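Local atomic coordinates of putative alpha-N-acetylgalactosaminidase (Bacillus halodurans C-125, PDB entry 3CC1), a protein that probably hydrolyses terminal alpha-linked N-acetylgalactosamine residues from glycans and glycoconjugates. Residues 24-29 and 84-89; 54-59 and 110-115; 304-309 and 422-427. All coordinates share one frame; numbering follows the deposited sequence.

Contacts 1 and 2 lie together in the N-terminal part of the parallel barrel, their centres 11 Å apart. Their segments alternate along the chain (24-29, 54-59, 84-89, 110-115), so the loop that follows strand 49-52 supplies one segment to each. R86 of contact 1 joins them, its NH1 probably hydrogen-bonded to Q55 O of contact 2. Contact 3 comes later in the chain, on the opposite side of its centre, about 36 Å from contact 1 and 32 Å from contact 2, centre to centre. There helix 298-310 of the barrel meets strand 424-431 of the C-terminal beta sandwich. Contacts 1 and 2 thus fasten two parts of one long barrel loop, and contact 3 joins the domains.

Contact 1 (24-29 and 84-89); sequences ASVTEE and TNRFPS
E28 N donates a nearly straight hydrogen bond to R86 O (2.9 Å), and the two backbones run at 34° to each other, with T27 nearest R86 and E28 nearest F87. R86 and E28 carry the contact, one at each end. The guanidinium comes side-on: R86 NE (2.8 Å) and R86 NH2 (3.0 Å) both bond V26 O, which lies in the guanidinium plane. NH2 meets a lone pair of the carbonyl, whereas NE comes from above the carbonyl plane. The bend of the arginine chain at its third torsion (chi3 48°) brings the group against 24-26, with S25 CA over the centre of one face. NH1 is held by Q55 O, so three nitrogens serve two backbone oxygens. With an alanine at this position, V26 O and Q55 O would probably lose these donors, and 24-26 could shift against the long loop.

At the far end E28, CG anti to its N (chi1 159°), extends across the P88 ring, its OE1 near P88 CD, to S89. S89 N meets the syn lone pair of E28 OE1 at 3.0 Å, while S89 OG gives its proton to the same oxygen at 2.8 Å from above the carboxylate plane. F87 fills the middle: its CD1 lies 3.7 Å from E28 CB, and its CZ touches V26 CG1. T27 is the N-cap of helix 28-41; its side chain caps a backbone N of the first turn and E30 OE1 returns to T27 N, a capping box. The contact therefore ties the start of this helix to the 3-10 turn beginning at P88, with V26 and F87 packed on V52 of strand 49-52 and F87 also on L99 of helix 97-105.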
loop_
_atom_site.group_PDB
_atom_site.type_symbol
_atom_site.label_atom_id
_atom_site.label_comp_id
_atom_site.label_asym_id
_atom_site.label_seq_id
_atom_site.Cartn_x
_atom_site.Cartn_y
_atom_site.Cartn_z
ATOM N N ALA A 24 -8.827 33.529 0.672
ATOM C CA ALA A 24 -10.202 33.919 0.336
ATOM C C ALA A 24 -10.359 35.455 0.225
ATOM O O ALA A 24 -11.442 35.953 -0.051
ATOM C CB ALA A 24 -11.204 33.343 1.394
ATOM N N SER A 25 -9.268 36.197 0.392
ATOM C CA SER A 25 -9.361 37.633 0.712
ATOM C C SER A 25 -8.739 38.592 -0.318
ATOM O O SER A 25 -8.510 39.778 -0.005
ATOM C CB SER A 25 -8.685 37.886 2.079
ATOM O OG SER A 25 -7.273 37.929 1.920
ATOM N N VAL A 26 -8.501 38.138 -1.546
ATOM C CA VAL A 26 -7.831 39.003 -2.542
ATOM C C VAL A 26 -8.616 40.303 -2.780
ATOM O O VAL A 26 -9.884 40.351 -2.762
ATOM C CB VAL A 26 -7.562 38.271 -3.912
ATOM C CG1 VAL A 26 -8.853 38.107 -4.726
ATOM C CG2 VAL A 26 -6.505 38.989 -4.715
ATOM N N THR A 27 -7.869 41.374 -3.006
ATOM C CA THR A 27 -8.481 42.656 -3.357
ATOM C C THR A 27 -8.342 42.944 -4.825
ATOM O O THR A 27 -7.525 42.354 -5.547
ATOM C CB THR A 27 -7.823 43.815 -2.609
ATOM O OG1 THR A 27 -6.521 44.010 -3.145
ATOM C CG2 THR A 27 -7.763 43.582 -1.114
ATOM N N GLU A 28 -9.129 43.906 -5.276
ATOM C CA GLU A 28 -9.150 44.306 -6.683
ATOM C C GLU A 28 -7.783 44.839 -7.156
ATOM O O GLU A 28 -7.340 44.569 -8.261
ATOM C CB GLU A 28 -10.232 45.370 -6.815
ATOM C CG GLU A 28 -10.214 46.275 -7.933
ATOM C CD GLU A 28 -11.379 47.283 -7.785
ATOM O OE1 GLU A 28 -12.510 46.839 -7.509
ATOM O OE2 GLU A 28 -11.148 48.517 -7.887
ATOM N N GLU A 29 -7.115 45.591 -6.296
ATOM C CA GLU A 29 -5.773 46.095 -6.590
ATOM C C GLU A 29 -4.768 44.955 -6.762
ATOM O O GLU A 29 -3.914 45.003 -7.664
ATOM C CB GLU A 29 -5.310 47.057 -5.500
ATOM C CG GLU A 29 -3.913 47.655 -5.711
ATOM C CD GLU A 29 -2.798 46.730 -5.227
ATOM O OE1 GLU A 29 -3.027 45.965 -4.240
ATOM O OE2 GLU A 29 -1.682 46.797 -5.809
ATOM N N THR A 84 -17.697 44.557 -1.556
ATOM C CA THR A 84 -17.356 45.898 -2.034
ATOM C C THR A 84 -16.207 46.587 -1.288
ATOM O O THR A 84 -15.630 47.502 -1.802
ATOM C CB THR A 84 -18.581 46.816 -2.083
ATOM O OG1 THR A 84 -19.237 46.787 -0.810
ATOM C CG2 THR A 84 -19.546 46.356 -3.210
ATOM N N ASN A 85 -15.828 46.113 -0.110
ATOM C CA ASN A 85 -14.609 46.612 0.553
ATOM C C ASN A 85 -13.366 46.166 -0.219
ATOM O O ASN A 85 -12.408 46.920 -0.409
ATOM C CB ASN A 85 -14.549 46.140 2.014
ATOM C CG ASN A 85 -14.600 44.612 2.163
ATOM O OD1 ASN A 85 -15.371 43.943 1.508
ATOM N ND2 ASN A 85 -13.781 44.077 3.047
ATOM N N ARG A 86 -13.420 44.935 -0.726
ATOM C CA ARG A 86 -12.295 44.343 -1.462
ATOM C C ARG A 86 -12.352 44.717 -2.944
ATOM O O ARG A 86 -11.337 44.885 -3.597
ATOM C CB ARG A 86 -12.275 42.831 -1.290
ATOM C CG ARG A 86 -11.806 42.405 0.107
ATOM C CD ARG A 86 -12.169 40.973 0.427
ATOM N NE ARG A 86 -11.800 40.108 -0.678
ATOM C CZ ARG A 86 -12.332 38.919 -0.923
ATOM N NH1 ARG A 86 -13.252 38.405 -0.092
ATOM N NH2 ARG A 86 -11.951 38.256 -2.018
ATOM N N PHE A 87 -13.565 44.862 -3.447
ATOM C CA PHE A 87 -13.792 45.148 -4.854
ATOM C C PHE A 87 -14.635 46.422 -4.992
ATOM O O PHE A 87 -15.824 46.371 -5.295
ATOM C CB PHE A 87 -14.465 43.960 -5.554
ATOM C CG PHE A 87 -13.668 42.694 -5.522
ATOM C CD1 PHE A 87 -12.574 42.519 -6.349
ATOM C CD2 PHE A 87 -13.999 41.679 -4.636
ATOM C CE1 PHE A 87 -11.822 41.342 -6.290
ATOM C CE2 PHE A 87 -13.237 40.512 -4.558
ATOM C CZ PHE A 87 -12.164 40.349 -5.391
ATOM N N PRO A 88 -14.026 47.581 -4.731
ATOM C CA PRO A 88 -14.840 48.811 -4.752
ATOM C C PRO A 88 -15.469 49.133 -6.105
ATOM O O PRO A 88 -16.515 49.757 -6.134
ATOM C CB PRO A 88 -13.886 49.907 -4.298
ATOM C CG PRO A 88 -12.573 49.255 -4.086
ATOM C CD PRO A 88 -12.614 47.826 -4.454
ATOM N N SER A 89 -14.879 48.678 -7.202
ATOM C CA SER A 89 -15.469 48.925 -8.528
ATOM C C SER A 89 -16.784 48.153 -8.708
ATOM O O SER A 89 -17.537 48.422 -9.636
ATOM C CB SER A 89 -14.501 48.553 -9.660
ATOM O OG SER A 89 -14.192 47.134 -9.679
#

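Contact 2 (54-59 and 110-115); sequences IQWYEP and FGIHIM
I54 lays its CG2 methyl 3.6 Å from H113 CB, and the same methyl reaches the selenium of M115, a selenomethionine, at 4.1 Å. Placing CG2 beside its own backbone N, anti to the carbonyl carbon (chi1 61° for CG1), turns this branch to the strand. W56 adds the second apolar patch: its CZ2 touches I112 CD1 at 4.1 Å, obliquely to the ring, and I114 CG2 at the ring edge. Y57 backs the indole, with its CD2 3.6 Å above the centre of one W56 face and its own edge turned to that face. The two rings follow each other in the type I turn Q55-E58, and F96 meets W56 as a further ring.

The arrangement is consistent with the (beta/alpha)8-barrel of the alpha-galactosidase A family: strands 49-52 and 109-115 are parallel neighbours, and the loop leaving the first folds across the second. In this fold the C-terminal ends of the strands surround the active site. I54 also packs on L191 of the second subunit, another copy of the protein.

Around the apolar patches lie the polar groups. W56 NE1 donates to H113 O at 2.8 Å (155° at the hydrogen); the oxygen lies in the indole plane, and the donor is tilted 23° from the carbonyl plane. With the packing of Y57 on its face, this bond holds the buried indole in place. H113 leads its imidazole away, ND1 bonding D184 OD2 at the end of strand 180-184. Y57 OH passes M115 CG at 3.5 Å and is hydrogen-bonded to D151 OD2.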
loop_
_atom_site.group_PDB
_atom_site.type_symbol
_atom_site.label_atom_id
_atom_site.label_comp_id
_atom_site.label_asym_id
_atom_site.label_seq_id
_atom_site.Cartn_x
_atom_site.Cartn_y
_atom_site.Cartn_z
ATOM N N ILE A 54 -12.490 31.382 -4.175
ATOM C CA ILE A 54 -13.731 31.401 -3.458
ATOM C C ILE A 54 -13.800 32.508 -2.390
ATOM O O ILE A 54 -12.781 33.042 -1.938
ATOM C CB ILE A 54 -14.041 30.044 -2.785
ATOM C CG1 ILE A 54 -12.961 29.654 -1.762
ATOM C CG2 ILE A 54 -14.271 28.955 -3.810
ATOM C CD1 ILE A 54 -13.410 28.607 -0.722
ATOM N N GLN A 55 -15.027 32.828 -2.043
ATOM C CA GLN A 55 -15.362 33.712 -0.920
ATOM C C GLN A 55 -15.106 35.176 -1.254
ATOM O O GLN A 55 -14.900 36.009 -0.382
ATOM C CB GLN A 55 -14.685 33.233 0.386
ATOM C CG GLN A 55 -15.312 31.910 0.852
ATOM C CD GLN A 55 -14.663 31.290 2.082
ATOM O OE1 GLN A 55 -15.359 30.982 3.041
ATOM N NE2 GLN A 55 -13.364 31.024 2.021
ATOM N N TRP A 56 -15.144 35.457 -2.547
ATOM C CA TRP A 56 -15.107 36.806 -3.053
ATOM C C TRP A 56 -16.340 37.626 -2.654
ATOM O O TRP A 56 -16.329 38.839 -2.837
ATOM C CB TRP A 56 -14.923 36.805 -4.595
ATOM C CG TRP A 56 -15.817 35.843 -5.342
ATOM C CD1 TRP A 56 -15.474 34.608 -5.765
ATOM C CD2 TRP A 56 -17.182 36.043 -5.755
ATOM N NE1 TRP A 56 -16.541 33.996 -6.381
ATOM C CE2 TRP A 56 -17.597 34.865 -6.407
ATOM C CE3 TRP A 56 -18.093 37.094 -5.631
ATOM C CZ2 TRP A 56 -18.860 34.716 -6.926
ATOM C CZ3 TRP A 56 -19.339 36.948 -6.152
ATOM C CH2 TRP A 56 -19.725 35.765 -6.791
ATOM N N TYR A 57 -17.322 36.955 -2.007
ATOM C CA TYR A 57 -18.636 37.503 -1.635
ATOM C C TYR A 57 -18.775 37.662 -0.116
ATOM O O TYR A 57 -19.837 37.999 0.383
ATOM C CB TYR A 57 -19.763 36.584 -2.184
ATOM C CG TYR A 57 -19.434 35.127 -1.960
ATOM C CD1 TYR A 57 -19.566 34.562 -0.681
ATOM C CD2 TYR A 57 -18.915 34.339 -2.984
ATOM C CE1 TYR A 57 -19.211 33.240 -0.453
ATOM C CE2 TYR A 57 -18.573 33.026 -2.763
ATOM C CZ TYR A 57 -18.707 32.490 -1.486
ATOM O OH TYR A 57 -18.387 31.171 -1.240
ATOM N N GLU A 58 -17.676 37.422 0.607
ATOM C CA GLU A 58 -17.697 37.308 2.061
ATOM C C GLU A 58 -16.835 38.370 2.740
ATOM O O GLU A 58 -15.658 38.131 2.968
ATOM C CB GLU A 58 -17.198 35.916 2.493
ATOM C CG GLU A 58 -17.423 35.582 3.975
ATOM C CD GLU A 58 -17.637 34.056 4.219
ATOM O OE1 GLU A 58 -17.979 33.338 3.243
ATOM O OE2 GLU A 58 -17.490 33.585 5.380
ATOM N N PRO A 59 -17.397 39.564 3.003
ATOM C CA PRO A 59 -16.591 40.554 3.694
ATOM C C PRO A 59 -16.546 40.138 5.149
ATOM O O PRO A 59 -17.418 39.390 5.635
ATOM C CB PRO A 59 -17.398 41.851 3.540
ATOM C CG PRO A 59 -18.818 41.377 3.504
ATOM C CD PRO A 59 -18.754 40.065 2.714
ATOM N N PHE A 110 -10.852 36.506 -17.511
ATOM C CA PHE A 110 -11.248 36.640 -16.111
ATOM C C PHE A 110 -12.029 35.420 -15.646
ATOM O O PHE A 110 -12.937 34.952 -16.319
ATOM C CB PHE A 110 -12.108 37.899 -15.875
ATOM C CG PHE A 110 -12.569 38.062 -14.427
ATOM C CD1 PHE A 110 -11.650 38.183 -13.399
ATOM C CD2 PHE A 110 -13.896 38.024 -14.101
ATOM C CE1 PHE A 110 -12.056 38.307 -12.085
ATOM C CE2 PHE A 110 -14.320 38.182 -12.783
ATOM C CZ PHE A 110 -13.409 38.310 -11.781
ATOM N N GLY A 111 -11.605 34.874 -14.517
ATOM C CA GLY A 111 -12.224 33.698 -13.962
ATOM C C GLY A 111 -12.571 33.843 -12.489
ATOM O O GLY A 111 -11.978 34.649 -11.764
ATOM N N ILE A 112 -13.551 33.047 -12.060
ATOM C CA ILE A 112 -13.945 32.957 -10.650
ATOM C C ILE A 112 -14.143 31.527 -10.244
ATOM O O ILE A 112 -14.380 30.652 -11.083
ATOM C CB ILE A 112 -15.263 33.788 -10.319
ATOM C CG1 ILE A 112 -16.468 33.202 -11.049
ATOM C CG2 ILE A 112 -15.065 35.296 -10.678
ATOM C CD1 ILE A 112 -17.799 33.978 -10.853
ATOM N N HIS A 113 -14.026 31.285 -8.930
ATOM C CA HIS A 113 -14.502 30.028 -8.319
ATOM C C HIS A 113 -15.773 30.291 -7.597
ATOM O O HIS A 113 -15.921 31.294 -6.925
ATOM C CB HIS A 113 -13.511 29.439 -7.297
ATOM C CG HIS A 113 -12.298 28.797 -7.889
ATOM N ND1 HIS A 113 -11.687 27.693 -7.311
ATOM C CD2 HIS A 113 -11.533 29.142 -8.957
ATOM C CE1 HIS A 113 -10.640 27.352 -8.053
ATOM N NE2 HIS A 113 -10.518 28.221 -9.048
ATOM N N ILE A 114 -16.716 29.377 -7.754
ATOM C CA ILE A 114 -17.934 29.402 -7.002
ATOM C C ILE A 114 -18.056 28.085 -6.219
ATOM O O ILE A 114 -17.440 27.086 -6.575
ATOM C CB ILE A 114 -19.143 29.642 -7.935
ATOM C CG1 ILE A 114 -19.413 28.416 -8.805
ATOM C CG2 ILE A 114 -18.905 30.910 -8.796
ATOM C CD1 ILE A 114 -20.640 28.532 -9.699
HETATM N N MSE A 115 -18.871 28.110 -5.153
HETATM C CA MSE A 115 -19.280 26.938 -4.413
HETATM C C MSE A 115 -20.588 26.404 -4.986
HETATM O O MSE A 115 -21.493 27.159 -5.393
HETATM C CB MSE A 115 -19.516 27.299 -2.946
HETATM C CG MSE A 115 -18.291 27.855 -2.260
HETATM SE SE MSE A 115 -16.949 26.498 -1.883
HETATM C CE MSE A 115 -18.039 25.257 -0.830
#

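Contact 3 (304-309 and 422-427); sequences MMNLWA and HQSMML
N306 meets the strand with the edge of its flat amide: S424 OG lies only 7° out of the amide plane and accepts from ND2 at 2.7 Å. The other amide proton goes to water 1, 3.0 Å from N306 ND2, and this water in turn donates to S424 O at 2.9 Å. ND2 is thus tied to one serine twice, directly through the hydroxyl and through water to the backbone. On the oxygen side of the amide, N306 OD1 sits 3.5 Å from M426 CB and receives W401 NE1 as its donor, so both ends of this buried group are engaged and its rotation is fixed.

M426, a selenomethionine, runs alongside N306 in the opposite direction. Its CG stands anti to the backbone N (chi1 180°), and bends at the next two torsions fold the chain over so that the CE methyl reaches the helix. There M426 CE lies 3.4 Å from N306 O and 4.2 Å from A309 CB, one helical turn farther on. S424 OG is shared with T303 OG1, which also takes part in a bond to H422 O.

Helix 298-310 belongs to the barrel and strand 424-431 to the C-terminal beta sandwich, so the contact is part of the domain interface. The two segment axes approach to 8.8 Å at 44°. F373 of strand 368-374, next to 424-431 in the antiparallel sheet, touches N306 and S424, while I337 of helix 335-343 packs against N306, A309 and M426.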
loop_
_atom_site.group_PDB
_atom_site.type_symbol
_atom_site.label_atom_id
_atom_site.label_comp_id
_atom_site.label_asym_id
_atom_site.label_seq_id
_atom_site.Cartn_x
_atom_site.Cartn_y
_atom_site.Cartn_z
HETATM N N MSE A 304 7.924 19.332 -10.097
HETATM C CA MSE A 304 6.521 19.624 -10.189
HETATM C C MSE A 304 6.146 20.089 -11.594
HETATM O O MSE A 304 5.200 19.599 -12.170
HETATM C CB MSE A 304 6.109 20.691 -9.151
HETATM C CG MSE A 304 4.644 21.118 -9.325
HETATM SE SE MSE A 304 4.352 22.768 -8.383
HETATM C CE MSE A 304 5.437 23.879 -9.522
HETATM N N MSE A 305 6.903 21.036 -12.137
HETATM C CA MSE A 305 6.612 21.546 -13.463
HETATM C C MSE A 305 6.651 20.425 -14.503
HETATM O O MSE A 305 5.825 20.380 -15.422
HETATM C CB MSE A 305 7.584 22.659 -13.866
HETATM C CG MSE A 305 7.450 23.948 -13.077
HETATM SE SE MSE A 305 5.721 24.812 -13.331
HETATM C CE MSE A 305 5.867 25.289 -15.208
ATOM N N ASN A 306 7.576 19.486 -14.329
ATOM C CA ASN A 306 7.768 18.412 -15.312
ATOM C C ASN A 306 6.548 17.482 -15.366
ATOM O O ASN A 306 6.086 17.108 -16.429
ATOM C CB ASN A 306 9.052 17.615 -15.024
ATOM C CG ASN A 306 10.322 18.368 -15.437
ATOM O OD1 ASN A 306 10.300 19.205 -16.354
ATOM N ND2 ASN A 306 11.426 18.071 -14.773
ATOM N N LEU A 307 6.040 17.104 -14.208
ATOM C CA LEU A 307 4.893 16.205 -14.127
ATOM C C LEU A 307 3.616 16.895 -14.621
ATOM O O LEU A 307 2.813 16.307 -15.389
ATOM C CB LEU A 307 4.709 15.675 -12.671
ATOM C CG LEU A 307 3.423 14.873 -12.453
ATOM C CD1 LEU A 307 3.451 13.630 -13.353
ATOM C CD2 LEU A 307 3.171 14.483 -10.948
ATOM N N TRP A 308 3.416 18.133 -14.178
ATOM C CA TRP A 308 2.276 18.954 -14.574
ATOM C C TRP A 308 2.290 19.170 -16.086
ATOM O O TRP A 308 1.274 19.084 -16.730
ATOM C CB TRP A 308 2.297 20.340 -13.906
ATOM C CG TRP A 308 1.610 20.518 -12.547
ATOM C CD1 TRP A 308 0.725 21.499 -12.233
ATOM C CD2 TRP A 308 1.796 19.750 -11.332
ATOM N NE1 TRP A 308 0.337 21.397 -10.921
ATOM C CE2 TRP A 308 0.981 20.337 -10.342
ATOM C CE3 TRP A 308 2.543 18.623 -10.996
ATOM C CZ2 TRP A 308 0.922 19.857 -9.050
ATOM C CZ3 TRP A 308 2.479 18.139 -9.680
ATOM C CH2 TRP A 308 1.669 18.753 -8.737
ATOM N N ALA A 309 3.457 19.428 -16.635
ATOM C CA ALA A 309 3.602 19.602 -18.105
ATOM C C ALA A 309 3.240 18.334 -18.872
ATOM O O ALA A 309 2.403 18.358 -19.750
ATOM C CB ALA A 309 5.039 20.031 -18.469
ATOM N N HIS A 422 14.750 13.937 -5.293
ATOM C CA HIS A 422 13.652 14.819 -5.714
ATOM C C HIS A 422 13.913 15.517 -7.028
ATOM O O HIS A 422 13.137 16.348 -7.435
ATOM C CB HIS A 422 13.330 15.878 -4.656
ATOM C CG HIS A 422 13.134 15.328 -3.284
ATOM N ND1 HIS A 422 12.743 16.120 -2.220
ATOM C CD2 HIS A 422 13.261 14.068 -2.793
ATOM C CE1 HIS A 422 12.681 15.376 -1.125
ATOM N NE2 HIS A 422 12.998 14.132 -1.443
ATOM N N GLN A 423 15.005 15.158 -7.690
ATOM C CA GLN A 423 15.391 15.792 -8.930
ATOM C C GLN A 423 14.860 15.008 -10.118
ATOM O O GLN A 423 14.733 13.780 -10.113
ATOM C CB GLN A 423 16.913 15.944 -9.003
ATOM C CG GLN A 423 17.385 16.718 -10.224
ATOM C CD GLN A 423 18.870 16.914 -10.294
ATOM O OE1 GLN A 423 19.633 16.003 -10.072
ATOM N NE2 GLN A 423 19.292 18.131 -10.618
ATOM N N SER A 424 14.589 15.734 -11.188
ATOM C CA SER A 424 14.073 15.133 -12.381
ATOM C C SER A 424 14.801 15.706 -13.610
ATOM O O SER A 424 15.568 16.660 -13.528
ATOM C CB SER A 424 12.578 15.358 -12.526
ATOM O OG SER A 424 12.275 16.742 -12.561
HETATM N N MSE A 425 14.549 15.079 -14.741
HETATM C CA MSE A 425 15.053 15.584 -15.997
HETATM C C MSE A 425 14.011 15.449 -17.071
HETATM O O MSE A 425 13.439 14.358 -17.276
HETATM C CB MSE A 425 16.270 14.783 -16.390
HETATM C CG MSE A 425 16.501 14.947 -17.874
HETATM SE SE MSE A 425 17.662 16.493 -18.145
HETATM C CE MSE A 425 19.001 15.103 -18.028
HETATM N N MSE A 426 13.785 16.540 -17.800
HETATM C CA MSE A 426 12.922 16.503 -18.972
HETATM C C MSE A 426 13.759 16.451 -20.256
HETATM O O MSE A 426 14.573 17.343 -20.525
HETATM C CB MSE A 426 11.975 17.704 -18.972
HETATM C CG MSE A 426 11.043 17.744 -20.158
HETATM SE SE MSE A 426 9.664 16.406 -20.078
HETATM C CE MSE A 426 8.296 17.376 -19.059
ATOM N N LEU A 427 13.585 15.361 -21.008
ATOM C CA LEU A 427 14.341 15.142 -22.233
ATOM C C LEU A 427 13.471 15.359 -23.460
ATOM O O LEU A 427 12.274 15.026 -23.473
ATOM C CB LEU A 427 14.918 13.723 -22.290
ATOM C CG LEU A 427 15.759 13.203 -21.118
ATOM C CD1 LEU A 427 15.850 11.707 -21.147
ATOM C CD2 LEU A 427 17.156 13.803 -21.179
HETATM O O HOH W 1 14.210 19.031 -14.370
#